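Local coordinates for ESXA (Geobacillus thermodenitrificans, PDB 3ZBH), which is of unknown function but, as a WXG100 (ESAT-6 family) protein, is probably a small helical-hairpin substrate of a type VII secretion system, at residues B[12-17]-B[84-89]; B[20-25]-B[78-83]; B[30-35]-B[64-69]. All coordinates share one frame; numbering follows the deposited sequence. Where two conformers were deposited one is given.

Interaction 1. Residues B[12-17]-B[84-89]; sequences EELRGV and TILEDT
The guanidinium group of R15 meets helix 48-95 with its edge: the carboxylate of E87 lies at the NH1/NH2 end, near the guanidinium plane. T84 OG1 also lies near that plane, but on the NE-facing side of R15 NH2, 3.7 Å from it and without a bond to it. Both terminal nitrogens are used, one for each carboxylate oxygen. R15 NH2 donates to E87 OE1 over 3.0 Å. R15 NH1 donates to E87 OE2 over 3.1 Å, and both bonds are nearly straight. The pair is therefore an end-on, two-pronged salt bridge, but not a flat one. Seen from arginine the acceptors are in plane; seen from glutamate the donors stand well above the carboxylate plane, because the two flat groups are turned 49° against each other. The chains cross at about a right angle, R15 running out straight from CG to NE, while E87 CG, anti to the backbone N, carries an extended chain back toward helix 11-45.

T84 OG1 has its own acceptor in H80 O, one turn earlier. Apolar contact is confined to the tips of two leucines, L14 CD2 lying 4.2 Å from L86 CD2; L14 also packs on S82 and A83, and on I45 of the second subunit. P11 touches both L86 and E87 from the start of helix 11-45.

The local axes approach to 9.8 Å and run 172° apart, almost exactly antiparallel. The two segments are thus the open end of a helical hairpin, the fold of the WXG100 family, closed here by a salt bridge beside a leucine contact.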
# COMPACT_ATOMS: atom_id res chain seq x y z
N GLU B 12 17.49 5.65 19.61
CA GLU B 12 17.61 4.63 18.55
C GLU B 12 16.30 3.92 18.25
O GLU B 12 16.01 3.61 17.10
CB GLU B 12 18.72 3.61 18.83
CG GLU B 12 18.89 2.57 17.71
CD GLU B 12 19.00 3.20 16.31
OE1 GLU B 12 19.74 4.20 16.16
OE2 GLU B 12 18.34 2.70 15.36
N GLU B 13 15.49 3.66 19.28
CA GLU B 13 14.15 3.11 19.05
C GLU B 13 13.33 4.02 18.17
O GLU B 13 12.69 3.57 17.23
CB GLU B 13 13.41 2.88 20.38
CG GLU B 13 13.92 1.66 21.13
CD GLU B 13 13.62 1.67 22.63
OE1 GLU B 13 12.94 2.59 23.12
OE2 GLU B 13 14.09 0.75 23.31
N LEU B 14 13.33 5.32 18.49
CA LEU B 14 12.57 6.30 17.72
C LEU B 14 13.05 6.42 16.28
O LEU B 14 12.24 6.54 15.36
CB LEU B 14 12.63 7.67 18.40
CG LEU B 14 11.48 7.91 19.41
CD1 LEU B 14 11.46 6.89 20.51
CD2 LEU B 14 11.59 9.30 20.03
N ARG B 15 14.37 6.44 16.08
CA ARG B 15 14.92 6.50 14.72
C ARG B 15 14.58 5.25 13.92
O ARG B 15 14.33 5.33 12.72
CB ARG B 15 16.42 6.71 14.75
CG ARG B 15 16.78 8.09 15.25
CD ARG B 15 18.26 8.28 15.49
NE ARG B 15 18.45 9.69 15.86
CZ ARG B 15 19.23 10.11 16.84
NH1 ARG B 15 19.92 9.24 17.57
NH2 ARG B 15 19.32 11.41 17.09
N GLY B 16 14.66 4.10 14.58
CA GLY B 16 14.20 2.84 13.98
C GLY B 16 12.78 2.92 13.44
O GLY B 16 12.48 2.48 12.31
N VAL B 17 11.88 3.44 14.25
CA VAL B 17 10.49 3.58 13.85
C VAL B 17 10.34 4.67 12.78
O VAL B 17 9.55 4.51 11.85
CB VAL B 17 9.56 3.82 15.06
CG1 VAL B 17 8.13 3.96 14.55
CG2 VAL B 17 9.65 2.62 16.02
N THR B 84 16.05 13.26 18.22
CA THR B 84 17.11 14.22 18.53
C THR B 84 16.85 14.92 19.85
O THR B 84 17.78 15.09 20.65
CB THR B 84 17.28 15.26 17.41
OG1 THR B 84 17.54 14.54 16.21
CG2 THR B 84 18.46 16.25 17.70
N ILE B 85 15.58 15.26 20.09
CA ILE B 85 15.19 15.89 21.37
C ILE B 85 15.45 14.97 22.54
O ILE B 85 15.98 15.40 23.57
CB ILE B 85 13.72 16.35 21.33
CG1 ILE B 85 13.66 17.66 20.51
CG2 ILE B 85 13.14 16.51 22.76
CD1 ILE B 85 12.26 18.08 20.06
N LEU B 86 15.11 13.70 22.36
CA LEU B 86 15.36 12.71 23.40
C LEU B 86 16.86 12.47 23.70
O LEU B 86 17.26 12.40 24.87
CB LEU B 86 14.64 11.40 23.09
CG LEU B 86 14.67 10.27 24.14
CD1 LEU B 86 14.06 10.72 25.46
CD2 LEU B 86 13.88 9.10 23.58
N GLU B 87 17.66 12.33 22.66
CA GLU B 87 19.12 12.20 22.82
C GLU B 87 19.72 13.39 23.58
O GLU B 87 20.55 13.23 24.52
CB GLU B 87 19.74 12.04 21.41
CG GLU B 87 21.25 11.89 21.31
CD GLU B 87 21.61 11.55 19.88
OE1 GLU B 87 21.45 12.40 18.99
OE2 GLU B 87 21.97 10.40 19.63
N ASP B 88 19.25 14.58 23.23
CA ASP B 88 19.69 15.80 23.89
C ASP B 88 19.28 15.81 25.35
O ASP B 88 20.11 16.03 26.23
CB ASP B 88 19.10 17.01 23.16
CG ASP B 88 19.81 17.30 21.87
OD1 ASP B 88 20.89 16.70 21.66
OD2 ASP B 88 19.29 18.10 21.06
N THR B 89 18.01 15.53 25.59
CA THR B 89 17.48 15.45 26.94
C THR B 89 18.30 14.46 27.77
O THR B 89 18.78 14.79 28.86
CB THR B 89 16.01 15.01 26.91
OG1 THR B 89 15.23 15.97 26.16
CG2 THR B 89 15.46 14.86 28.35

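Interaction 2. Residues B[20-25]-B[78-83]; sequences QYNVES and QLHNSA. With PO4 (phosphate ion), chain J; ACT (acetate ion), chain N; ACT (acetate ion), chain I.
Y21 and L79 supply the apolar part: L79 CD1 lies 3.8 Å from Y21 CD2 and also near CE2, approaching the ring obliquely. The leucine's CG, anti to its carbonyl carbon (chi1 -76°), lets CD1 reach the ring.

The polar part is N22 with H80. N22 OD1 sits at the edge of the imidazole, 3.8 Å from H80 CE1, with amide and ring only 18° from coplanar. A water bridges the two, donating to N22 OD1 over 3.0 Å and bonded equally closely to H80 ND1. At the other end of the ring, H80 NE2 donates to an acetate oxygen, OXT, over 2.9 Å; these two partners would tend to hold the ring's rotation in this crystal. R19 binds acetate as well.

Y21 OH donates to OXT of a second acetate over 2.6 Å, and Q20 NE2 to phosphate O1 over 2.7 Å, the phosphate being shared with T41 of the second subunit. All three ions probably come from the crystallisation liquor.

Around this pair, A18 of helix 11-45 touches L79 and H80, L72 and V75 of helix 48-95 pack on Y21, and the second subunit adds S39 against Y21 and W46 against L79.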
# COMPACT_ATOMS: atom_id res chain seq x y z
N GLN B 20 11.09 3.12 9.46
CA GLN B 20 9.95 2.33 8.99
C GLN B 20 8.90 3.19 8.32
O GLN B 20 8.38 2.84 7.25
CB GLN B 20 9.29 1.59 10.14
CG GLN B 20 10.14 0.54 10.82
CD GLN B 20 9.29 -0.23 11.79
OE1 GLN B 20 8.71 -1.26 11.44
NE2 GLN B 20 9.15 0.29 13.00
N TYR B 21 8.54 4.30 8.96
CA TYR B 21 7.60 5.23 8.34
C TYR B 21 8.08 5.75 6.96
O TYR B 21 7.29 5.81 5.99
CB TYR B 21 7.25 6.37 9.30
CG TYR B 21 6.15 5.96 10.25
CD1 TYR B 21 4.82 6.05 9.87
CD2 TYR B 21 6.44 5.41 11.51
CE1 TYR B 21 3.80 5.65 10.71
CE2 TYR B 21 5.42 5.02 12.37
CZ TYR B 21 4.11 5.15 11.96
OH TYR B 21 3.10 4.73 12.77
N ASN B 22 9.36 6.11 6.86
CA ASN B 22 9.88 6.57 5.55
C ASN B 22 9.96 5.45 4.53
O ASN B 22 9.65 5.66 3.36
CB ASN B 22 11.23 7.26 5.68
CG ASN B 22 11.15 8.54 6.48
OD1 ASN B 22 12.06 8.84 7.24
ND2 ASN B 22 10.06 9.29 6.34
N VAL B 23 10.35 4.26 4.97
CA VAL B 23 10.30 3.10 4.10
C VAL B 23 8.87 2.85 3.59
O VAL B 23 8.63 2.62 2.38
CB VAL B 23 10.86 1.83 4.81
CG1 VAL B 23 10.49 0.56 4.05
CG2 VAL B 23 12.37 1.96 5.00
N GLU B 24 7.89 2.85 4.49
CA GLU B 24 6.53 2.54 4.06
C GLU B 24 5.97 3.64 3.16
O GLU B 24 5.20 3.35 2.25
CB GLU B 24 5.60 2.18 5.24
CG GLU B 24 6.00 0.94 6.05
CD GLU B 24 6.26 -0.34 5.23
OE1 GLU B 24 5.89 -0.44 4.03
OE2 GLU B 24 6.85 -1.28 5.78
N SER B 25 6.39 4.90 3.36
CA SER B 25 5.98 5.94 2.45
C SER B 25 6.47 5.60 1.01
O SER B 25 5.69 5.70 0.06
CB SER B 25 6.51 7.31 2.85
OG SER B 25 6.15 8.25 1.84
N GLN B 78 8.81 13.81 12.05
CA GLN B 78 8.59 14.22 13.47
C GLN B 78 9.22 13.23 14.47
O GLN B 78 9.64 13.64 15.57
CB GLN B 78 7.09 14.37 13.76
CG GLN B 78 6.44 15.61 13.12
CD GLN B 78 7.20 16.93 13.35
OE1 GLN B 78 7.15 17.81 12.50
NE2 GLN B 78 7.94 17.06 14.47
N LEU B 79 9.28 11.95 14.11
CA LEU B 79 10.00 10.94 14.92
C LEU B 79 11.50 11.16 14.96
O LEU B 79 12.14 11.00 15.99
CB LEU B 79 9.71 9.53 14.43
CG LEU B 79 8.31 9.00 14.83
CD1 LEU B 79 7.95 7.75 14.04
CD2 LEU B 79 8.27 8.72 16.33
N HIS B 80 12.08 11.50 13.81
CA HIS B 80 13.47 11.90 13.79
C HIS B 80 13.68 13.13 14.65
O HIS B 80 14.66 13.19 15.38
CB HIS B 80 13.94 12.18 12.37
CG HIS B 80 14.41 10.94 11.64
ND1 HIS B 80 13.86 10.53 10.50
CD2 HIS B 80 15.41 10.02 11.95
CE1 HIS B 80 14.48 9.41 10.07
NE2 HIS B 80 15.42 9.10 10.96
N ASN B 81 12.79 14.11 14.56
CA ASN B 81 12.92 15.31 15.42
C ASN B 81 12.85 14.94 16.90
O ASN B 81 13.63 15.45 17.70
CB ASN B 81 11.81 16.34 15.14
CG ASN B 81 11.98 17.03 13.80
OD1 ASN B 81 13.01 16.89 13.16
ND2 ASN B 81 10.95 17.72 13.36
N SER B 82 11.90 14.06 17.24
CA SER B 82 11.73 13.65 18.65
C SER B 82 12.93 12.85 19.12
O SER B 82 13.30 12.93 20.25
CB SER B 82 10.47 12.78 18.85
OG SER B 82 9.31 13.55 18.84
N ALA B 83 13.52 12.05 18.24
CA ALA B 83 14.67 11.26 18.63
C ALA B 83 15.87 12.18 18.98
O ALA B 83 16.57 11.94 19.96
CB ALA B 83 15.02 10.24 17.54
P PO4 J . 7.03 -1.85 14.85
O1 PO4 J . 7.10 -0.35 14.60
O2 PO4 J . 6.08 -2.14 15.98
O3 PO4 J . 8.41 -2.33 15.23
O4 PO4 J . 6.52 -2.55 13.60
C ACT N . 18.53 8.26 10.70
O ACT N . 18.90 8.87 11.73
OXT ACT N . 17.73 7.29 10.76
CH3 ACT N . 19.04 8.69 9.36
C ACT I . -0.14 6.26 12.40
O ACT I . -1.11 6.17 13.18
OXT ACT I . 0.61 5.28 12.18
CH3 ACT I . 0.09 7.58 11.70
O HOH W 1 12.59 11.66 8.01

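Interaction 3. Residues B[30-35]-B[64-69]; sequences ELIARL and SFEKMA
I32 lays its CD1 methyl over the root of the F65 side chain, 3.6 Å from F65 CB and 3.7 Å from F65 CD2. CG1, anti to the carbonyl carbon (chi1 -68°), also reaches F65 CB, so the whole ethyl branch follows this approach. The other branch turns elsewhere: I32 CG2 lies 3.5 Å from E66 OE2, where the glutamate, bent at chi2 (-54°), folds its carboxylate back over the isoleucine although its CB does not point at helix 11-45. With an alanine here the ethyl branch is gone, which would probably open a gap beside F65 CB and CD2 and take away the methyl against which E66 OE2 rests, leaving the carboxylate freer to turn.

The two segments belong to the helical hairpin of the WXG100 fold, and here they are less closely aligned than strict antiparallel: the local axes stand 157° apart and approach to 10.7 Å, while the CA atoms of I32 and F65 come within 7.5 Å. L31 contributes from the preceding position, its CD2 meeting F65 CE2 at 4.0 Å. Both aliphatic groups reach the ring obliquely.

V28 adds to the packing of F65, and Y58 and R62 of helix 48-95 cover I32. Beyond the hairpin, the F65 ring stacks on F65 of the second subunit and packs against M68 of that chain, while R34 forms a salt bridge with E24 of the second subunit.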
# COMPACT_ATOMS: atom_id res chain seq x y z
N GLU B 30 5.75 3.79 -4.76
CA GLU B 30 6.18 2.74 -5.70
C GLU B 30 5.00 1.89 -6.15
O GLU B 30 4.84 1.59 -7.34
CB GLU B 30 7.34 1.93 -5.13
CG GLU B 30 8.60 2.79 -5.01
CD GLU B 30 9.67 2.14 -4.19
OE1 GLU B 30 9.54 0.94 -3.91
OE2 GLU B 30 10.65 2.82 -3.84
N LEU B 31 4.16 1.51 -5.19
CA LEU B 31 2.96 0.74 -5.51
C LEU B 31 2.01 1.51 -6.42
O LEU B 31 1.52 0.98 -7.41
CB LEU B 31 2.26 0.33 -4.20
CG LEU B 31 0.85 -0.27 -4.26
CD1 LEU B 31 0.85 -1.68 -4.84
CD2 LEU B 31 0.33 -0.28 -2.82
N ILE B 32 1.75 2.76 -6.10
CA ILE B 32 0.89 3.56 -6.96
C ILE B 32 1.42 3.65 -8.41
O ILE B 32 0.68 3.46 -9.36
CB ILE B 32 0.62 4.95 -6.37
CG1 ILE B 32 -0.25 4.81 -5.11
CG2 ILE B 32 -0.11 5.82 -7.40
CD1 ILE B 32 -1.53 3.97 -5.30
N ALA B 33 2.72 3.89 -8.54
CA ALA B 33 3.36 3.90 -9.85
C ALA B 33 3.16 2.58 -10.59
O ALA B 33 2.82 2.59 -11.77
CB ALA B 33 4.84 4.21 -9.68
N ARG B 34 3.35 1.45 -9.91
CA ARG B 34 3.11 0.15 -10.54
C ARG B 34 1.64 -0.09 -10.93
O ARG B 34 1.35 -0.56 -12.05
CB ARG B 34 3.61 -1.01 -9.68
CG ARG B 34 5.11 -1.03 -9.41
CD ARG B 34 5.52 -2.35 -8.77
NE ARG B 34 4.83 -2.65 -7.50
CZ ARG B 34 5.22 -2.22 -6.29
NH1 ARG B 34 6.30 -1.46 -6.16
NH2 ARG B 34 4.53 -2.58 -5.21
N LEU B 35 0.73 0.23 -10.02
CA LEU B 35 -0.70 0.18 -10.34
C LEU B 35 -1.11 1.16 -11.45
O LEU B 35 -2.00 0.88 -12.22
CB LEU B 35 -1.55 0.44 -9.09
CG LEU B 35 -1.37 -0.56 -7.95
CD1 LEU B 35 -2.28 -0.14 -6.79
CD2 LEU B 35 -1.71 -1.97 -8.42
N SER B 64 -6.14 8.83 -1.83
CA SER B 64 -6.00 8.49 -0.42
C SER B 64 -4.66 7.80 -0.19
O SER B 64 -4.10 7.87 0.90
CB SER B 64 -7.15 7.60 0.03
OG SER B 64 -8.35 8.36 0.06
N PHE B 65 -4.15 7.11 -1.21
CA PHE B 65 -2.80 6.58 -1.14
C PHE B 65 -1.76 7.70 -1.12
O PHE B 65 -0.77 7.59 -0.40
CB PHE B 65 -2.52 5.55 -2.27
CG PHE B 65 -3.11 4.18 -2.01
CD1 PHE B 65 -4.48 4.00 -1.88
CD2 PHE B 65 -2.28 3.08 -1.84
CE1 PHE B 65 -5.02 2.75 -1.60
CE2 PHE B 65 -2.81 1.82 -1.57
CZ PHE B 65 -4.18 1.65 -1.44
N GLU B 66 -1.97 8.76 -1.89
CA GLU B 66 -1.01 9.88 -1.86
C GLU B 66 -1.08 10.55 -0.49
O GLU B 66 -0.08 10.98 0.03
CB GLU B 66 -1.29 10.90 -2.97
CG GLU B 66 -1.13 10.32 -4.39
CD GLU B 66 0.23 9.66 -4.65
OE1 GLU B 66 1.25 10.02 -4.01
OE2 GLU B 66 0.29 8.74 -5.51
N LYS B 67 -2.28 10.63 0.09
CA LYS B 67 -2.39 11.19 1.44
C LYS B 67 -1.67 10.33 2.46
O LYS B 67 -1.10 10.83 3.41
CB LYS B 67 -3.87 11.34 1.83
CG LYS B 67 -4.57 12.54 1.21
CD LYS B 67 -6.08 12.35 1.31
CE LYS B 67 -6.89 13.32 0.47
NZ LYS B 67 -6.91 14.66 1.11
N MET B 68 -1.73 9.01 2.30
CA MET B 68 -1.02 8.13 3.21
C MET B 68 0.49 8.36 3.09
O MET B 68 1.20 8.39 4.08
CB MET B 68 -1.36 6.67 2.93
CG MET B 68 -0.69 5.70 3.89
SD MET B 68 -1.45 5.75 5.54
CE MET B 68 -2.86 4.67 5.25
N ALA B 69 0.97 8.47 1.86
CA ALA B 69 2.39 8.70 1.66
C ALA B 69 2.84 10.02 2.33
O ALA B 69 3.89 10.06 2.99
CB ALA B 69 2.74 8.65 0.17

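From the N terminus, helix 11-45 supplies the first segment of each contact in order, 12-17, 20-25 and 30-35; the chain then turns and helix 48-95 supplies the partners in reverse, 64-69, 78-83 and 84-89. The three loops are therefore nested without crossing: interaction 3 lies inside interaction 2, which lies inside interaction 1. Interactions 1 and 2 adjoin, their centres about 10 Å apart, with L14 CB 3.6 Å from A83 CB. Interaction 3 is about 18 Å from interaction 2, centre to centre, yet S25 OG probably hydrogen-bonds to A69 O, 3.1 Å away. All three zip the same two helices together, and each touches the second subunit.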